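Local coordinates for phenazine biosynthesis protein, PhzF family (PDB 3EDN) that probably acts as an isomerase-like enzyme of the PhzF family, built on the diaminopimelate epimerase-like fold, though its own substrate is not established, at residues A[125-130]-A[157-162]; A[164-169]-A[234-239]. One frame throughout, in Å; residues are numbered along the deposited sequence.

Contact 1 (A[125-130]-A[157-162]); sequences APQFKD and YGSTGN
Gln127 and Ser159 form a hydrogen-bonded pair of an antiparallel ladder that sets strand 127-130 beside strand 156-159 in the diaminopimelate epimerase-like fold. Gln127 N gives to Ser159 O at 2.9 Å, and Ser159 N returns a bond to Gln127 O; Lys129 and Tyr157 repeat this two-way exchange. Between the two pairs sits Phe128 opposite Gly158. A chi1 of -67°, CG anti to the carbonyl carbon, turns the Phe128 ring toward the neighbouring strand, where Tyr157 O lies at its edge, 3.6 Å from CD1, and Gly158 CA approaches obliquely. On this packed face Pro126 CB also meets Thr160 CG2 at 3.9 Å, and helix 230-244 packs against it, its Ala238 touching Pro126 and Phe128. On the other face the Gln127 and Lys129 chains are exposed and loosely held, Lys129 meeting Tyr157 only through their CB atoms, 4.2 Å apart. The Tyr157 ring is buried against Trp163 and Val165, with Asp130 O in its plane at the edge, 3.9 Å from CD2. One water bridges the segments where strand 127-130 begins, donating to Ala125 O and Ser159 O while accepting from Gln127 NE2. Ser159 OG closes an ST turn, accepting from Gly161 N at 2.9 Å.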
loop_
_atom_site.group_PDB
_atom_site.type_symbol
_atom_site.label_atom_id
_atom_site.label_comp_id
_atom_site.label_asym_id
_atom_site.label_seq_id
_atom_site.Cartn_x
_atom_site.Cartn_y
_atom_site.Cartn_z
ATOM N N ALA A 125 -28.695 -7.884 1.751
ATOM C CA ALA A 125 -30.083 -8.300 1.629
ATOM C C ALA A 125 -30.616 -8.069 0.219
ATOM O O ALA A 125 -30.327 -7.043 -0.395
ATOM C CB ALA A 125 -30.964 -7.576 2.653
ATOM N N PRO A 126 -31.377 -9.037 -0.314
ATOM C CA PRO A 126 -31.781 -8.911 -1.723
ATOM C C PRO A 126 -32.764 -7.783 -2.052
ATOM O O PRO A 126 -33.663 -7.461 -1.252
ATOM C CB PRO A 126 -32.414 -10.278 -2.029
ATOM C CG PRO A 126 -32.815 -10.818 -0.701
ATOM C CD PRO A 126 -31.878 -10.273 0.312
ATOM N N GLN A 127 -32.578 -7.213 -3.238
ATOM C CA GLN A 127 -33.492 -6.245 -3.830
ATOM C C GLN A 127 -33.880 -6.740 -5.213
ATOM O O GLN A 127 -33.032 -7.221 -5.969
ATOM C CB GLN A 127 -32.801 -4.897 -3.995
ATOM C CG GLN A 127 -32.275 -4.299 -2.719
ATOM C CD GLN A 127 -31.504 -3.039 -3.016
ATOM O OE1 GLN A 127 -32.096 -2.014 -3.342
ATOM N NE2 GLN A 127 -30.175 -3.119 -2.965
ATOM N N PHE A 128 -35.161 -6.601 -5.551
ATOM C CA PHE A 128 -35.657 -6.898 -6.894
ATOM C C PHE A 128 -36.418 -5.715 -7.488
ATOM O O PHE A 128 -37.070 -4.963 -6.758
ATOM C CB PHE A 128 -36.612 -8.092 -6.849
ATOM C CG PHE A 128 -35.953 -9.400 -6.486
ATOM C CD1 PHE A 128 -35.176 -10.088 -7.406
ATOM C CD2 PHE A 128 -36.143 -9.946 -5.231
ATOM C CE1 PHE A 128 -34.566 -11.294 -7.072
ATOM C CE2 PHE A 128 -35.547 -11.157 -4.876
ATOM C CZ PHE A 128 -34.752 -11.833 -5.797
ATOM N N LYS A 129 -36.358 -5.587 -8.814
ATOM C CA LYS A 129 -37.214 -4.661 -9.570
ATOM C C LYS A 129 -37.748 -5.408 -10.788
ATOM O O LYS A 129 -37.011 -6.173 -11.402
ATOM C CB LYS A 129 -36.396 -3.465 -10.049
ATOM C CG LYS A 129 -35.669 -2.721 -8.953
ATOM C CD LYS A 129 -34.855 -1.546 -9.514
ATOM C CE LYS A 129 -34.295 -0.660 -8.400
ATOM N NZ LYS A 129 -35.360 0.185 -7.755
ATOM N N ASP A 130 -39.011 -5.196 -11.166
ATOM C CA ASP A 130 -39.537 -5.866 -12.358
ATOM C C ASP A 130 -38.873 -5.325 -13.623
ATOM O O ASP A 130 -38.503 -4.159 -13.688
ATOM C CB ASP A 130 -41.068 -5.752 -12.451
ATOM C CG ASP A 130 -41.791 -6.854 -11.679
ATOM O OD1 ASP A 130 -41.160 -7.544 -10.843
ATOM O OD2 ASP A 130 -43.008 -7.045 -11.913
ATOM N N TYR A 157 -34.717 -7.610 -12.372
ATOM C CA TYR A 157 -33.409 -7.152 -11.912
ATOM C C TYR A 157 -33.308 -7.605 -10.474
ATOM O O TYR A 157 -34.273 -7.474 -9.720
ATOM C CB TYR A 157 -33.349 -5.620 -11.907
ATOM C CG TYR A 157 -33.407 -4.940 -13.257
ATOM C CD1 TYR A 157 -32.258 -4.799 -14.035
ATOM C CD2 TYR A 157 -34.604 -4.416 -13.748
ATOM C CE1 TYR A 157 -32.293 -4.166 -15.284
ATOM C CE2 TYR A 157 -34.653 -3.783 -14.989
ATOM C CZ TYR A 157 -33.493 -3.663 -15.746
ATOM O OH TYR A 157 -33.524 -3.034 -16.965
ATOM N N GLY A 158 -32.151 -8.131 -10.087
ATOM C CA GLY A 158 -31.926 -8.549 -8.709
ATOM C C GLY A 158 -30.522 -8.201 -8.238
ATOM O O GLY A 158 -29.584 -8.150 -9.031
ATOM N N SER A 159 -30.375 -7.918 -6.948
ATOM C CA SER A 159 -29.074 -7.597 -6.373
ATOM C C SER A 159 -28.957 -8.136 -4.964
ATOM O O SER A 159 -29.871 -7.937 -4.146
ATOM C CB SER A 159 -28.894 -6.090 -6.274
ATOM O OG SER A 159 -27.763 -5.796 -5.469
ATOM N N THR A 160 -27.829 -8.789 -4.683
ATOM C CA THR A 160 -27.384 -9.021 -3.301
ATOM C C THR A 160 -26.018 -8.342 -3.106
ATOM O O THR A 160 -25.192 -8.787 -2.300
ATOM C CB THR A 160 -27.300 -10.519 -2.962
ATOM O OG1 THR A 160 -26.483 -11.181 -3.946
ATOM C CG2 THR A 160 -28.704 -11.143 -2.900
ATOM N N GLY A 161 -25.806 -7.256 -3.843
ATOM C CA GLY A 161 -24.524 -6.544 -3.850
ATOM C C GLY A 161 -24.215 -5.950 -5.216
ATOM O O GLY A 161 -23.633 -4.871 -5.308
ATOM N N ASN A 162 -24.617 -6.652 -6.275
ATOM C CA ASN A 162 -24.466 -6.158 -7.649
ATOM C C ASN A 162 -25.713 -6.479 -8.451
ATOM O O ASN A 162 -26.317 -7.527 -8.251
ATOM C CB ASN A 162 -23.245 -6.811 -8.295
ATOM C CG ASN A 162 -21.956 -6.417 -7.597
ATOM O OD1 ASN A 162 -21.371 -5.376 -7.898
ATOM N ND2 ASN A 162 -21.534 -7.220 -6.637
HETATM O O HOH W 1 -28.981 -5.693 -2.350
#

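Contact 2 (A[164-169]-A[234-239]); sequences TVIVPV and GVMGAY
Thr164 makes the first, light touch, its CG2 lying 4.3 Å from Val235 CG1; its hydroxyl is engaged elsewhere, with Ser196 OG. Two residues on, Ile166 carries most of the contact and uses all its branches. CG1 packs against Val235 CG1 at 3.8 Å, the two side chains running alongside in opposite senses. CD1, bent round at the end of its branch, reaches CG of selenomethionine Met236 at 3.9 Å. CG2 sits over one face of the Tyr239 ring, 3.8 Å from its centroid and 14° off the normal, a CH-pi contact displaced slightly toward the rim. This is strand-on-helix packing within the diaminopimelate epimerase-like fold of the PhzF family: the axes of the 164-168 and 234-239 segments, from strand 163-168 and helix 230-244, pass 9.8 Å apart at 52°. The alternation of the strand decides who takes part, since Thr164 and Ile166 point at the helix whereas Val165 and Val167 point away from it; Val167 touches Leu149 and Ile197. Val235, Met236 and Tyr239 present one side of the helix, and Tyr239, with CG anti to the backbone N (chi1 -178°), stretches its ring out toward the strand. Farther along, Pro168 meets the far end of that ring, its CG 3.2 Å from Tyr239 OH, a short approach to a hydroxyl that is hydrogen-bonded to Pro154 O.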
loop_
_atom_site.group_PDB
_atom_site.type_symbol
_atom_site.label_atom_id
_atom_site.label_comp_id
_atom_site.label_asym_id
_atom_site.label_seq_id
_atom_site.Cartn_x
_atom_site.Cartn_y
_atom_site.Cartn_z
ATOM N N THR A 164 -27.978 -7.720 -11.406
ATOM C CA THR A 164 -28.031 -8.603 -12.578
ATOM C C THR A 164 -29.502 -8.793 -12.986
ATOM O O THR A 164 -30.396 -8.527 -12.194
ATOM C CB THR A 164 -27.335 -9.958 -12.285
ATOM O OG1 THR A 164 -27.024 -10.619 -13.512
ATOM C CG2 THR A 164 -28.205 -10.858 -11.394
ATOM N N VAL A 165 -29.741 -9.227 -14.216
ATOM C CA VAL A 165 -31.104 -9.528 -14.667
ATOM C C VAL A 165 -31.275 -11.034 -14.710
ATOM O O VAL A 165 -30.575 -11.731 -15.463
ATOM C CB VAL A 165 -31.418 -8.943 -16.077
ATOM C CG1 VAL A 165 -32.897 -9.108 -16.402
ATOM C CG2 VAL A 165 -31.043 -7.462 -16.151
ATOM N N ILE A 166 -32.193 -11.540 -13.888
ATOM C CA ILE A 166 -32.531 -12.948 -13.915
ATOM C C ILE A 166 -33.538 -13.161 -15.056
ATOM O O ILE A 166 -34.645 -12.619 -15.010
ATOM C CB ILE A 166 -33.166 -13.386 -12.572
ATOM C CG1 ILE A 166 -32.187 -13.188 -11.389
ATOM C CG2 ILE A 166 -33.643 -14.831 -12.650
ATOM C CD1 ILE A 166 -30.866 -13.988 -11.538
ATOM N N VAL A 167 -33.143 -13.933 -16.068
ATOM C CA VAL A 167 -33.949 -14.195 -17.258
ATOM C C VAL A 167 -34.270 -15.698 -17.366
ATOM O O VAL A 167 -33.441 -16.487 -17.851
ATOM C CB VAL A 167 -33.196 -13.761 -18.529
ATOM C CG1 VAL A 167 -34.082 -13.949 -19.765
ATOM C CG2 VAL A 167 -32.759 -12.309 -18.417
ATOM N N PRO A 168 -35.458 -16.106 -16.900
ATOM C CA PRO A 168 -35.818 -17.527 -17.008
ATOM C C PRO A 168 -35.973 -17.981 -18.465
ATOM O O PRO A 168 -36.718 -17.353 -19.242
ATOM C CB PRO A 168 -37.151 -17.614 -16.252
ATOM C CG PRO A 168 -37.131 -16.396 -15.301
ATOM C CD PRO A 168 -36.475 -15.332 -16.154
ATOM N N VAL A 169 -35.254 -19.044 -18.831
ATOM C CA VAL A 169 -35.389 -19.672 -20.152
ATOM C C VAL A 169 -35.898 -21.118 -20.009
ATOM O O VAL A 169 -35.905 -21.684 -18.913
ATOM C CB VAL A 169 -34.078 -19.582 -20.990
ATOM C CG1 VAL A 169 -33.650 -18.125 -21.163
ATOM C CG2 VAL A 169 -32.984 -20.391 -20.333
ATOM N N GLY A 234 -26.200 -15.666 -5.369
ATOM C CA GLY A 234 -26.985 -15.225 -4.219
ATOM C C GLY A 234 -28.339 -14.685 -4.656
ATOM O O GLY A 234 -29.383 -14.981 -4.033
ATOM N N VAL A 235 -28.344 -13.883 -5.721
ATOM C CA VAL A 235 -29.601 -13.398 -6.297
ATOM C C VAL A 235 -30.484 -14.558 -6.743
ATOM O O VAL A 235 -31.684 -14.548 -6.471
ATOM C CB VAL A 235 -29.351 -12.411 -7.448
ATOM C CG1 VAL A 235 -30.672 -11.975 -8.096
ATOM C CG2 VAL A 235 -28.587 -11.207 -6.914
HETATM N N MSE A 236 -29.897 -15.576 -7.373
HETATM C CA MSE A 236 -30.679 -16.726 -7.822
HETATM C C MSE A 236 -31.332 -17.434 -6.646
HETATM O O MSE A 236 -32.466 -17.897 -6.761
HETATM C CB MSE A 236 -29.806 -17.723 -8.588
HETATM C CG MSE A 236 -29.350 -17.224 -9.928
HETATM SE SE MSE A 236 -27.960 -18.357 -10.680
HETATM C CE MSE A 236 -29.042 -19.953 -10.962
ATOM N N GLY A 237 -30.618 -17.532 -5.525
ATOM C CA GLY A 237 -31.188 -18.173 -4.329
ATOM C C GLY A 237 -32.375 -17.389 -3.801
ATOM O O GLY A 237 -33.412 -17.963 -3.451
ATOM N N ALA A 238 -32.218 -16.073 -3.718
ATOM C CA ALA A 238 -33.318 -15.222 -3.270
ATOM C C ALA A 238 -34.495 -15.336 -4.221
ATOM O O ALA A 238 -35.644 -15.338 -3.793
ATOM C CB ALA A 238 -32.874 -13.786 -3.175
ATOM N N TYR A 239 -34.200 -15.375 -5.513
ATOM C CA TYR A 239 -35.221 -15.504 -6.537
ATOM C C TYR A 239 -35.965 -16.826 -6.352
ATOM O O TYR A 239 -37.197 -16.872 -6.380
ATOM C CB TYR A 239 -34.555 -15.437 -7.917
ATOM C CG TYR A 239 -35.513 -15.507 -9.072
ATOM C CD1 TYR A 239 -35.951 -14.350 -9.711
ATOM C CD2 TYR A 239 -35.957 -16.731 -9.554
ATOM C CE1 TYR A 239 -36.823 -14.420 -10.785
ATOM C CE2 TYR A 239 -36.826 -16.807 -10.631
ATOM C CZ TYR A 239 -37.273 -15.657 -11.221
ATOM O OH TYR A 239 -38.107 -15.768 -12.298
#

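How the contacts relate
Contact 2 is wholly buried, whereas contact 1 is partly buried, with the Gln127 and Lys129 side chains exposed. They adjoin through successive strands: 156-159 belongs to contact 1 and 163-168 to contact 2, and Gly158 N probably hydrogen-bonds to Thr164 O at 2.8 Å. Helix 230-244, which supplies one side of contact 2, also packs against contact 1, where Phe128 CZ approaches Tyr239 N at 3.6 Å and Thr160 N approaches Val235 CG2 at 3.4 Å. Their chemistry differs accordingly. Backbone hydrogen bonds and a bridging water join the strands of contact 1; across contact 2 the segments share no hydrogen bond, and methyl, methylene and ring packing joins strand to helix.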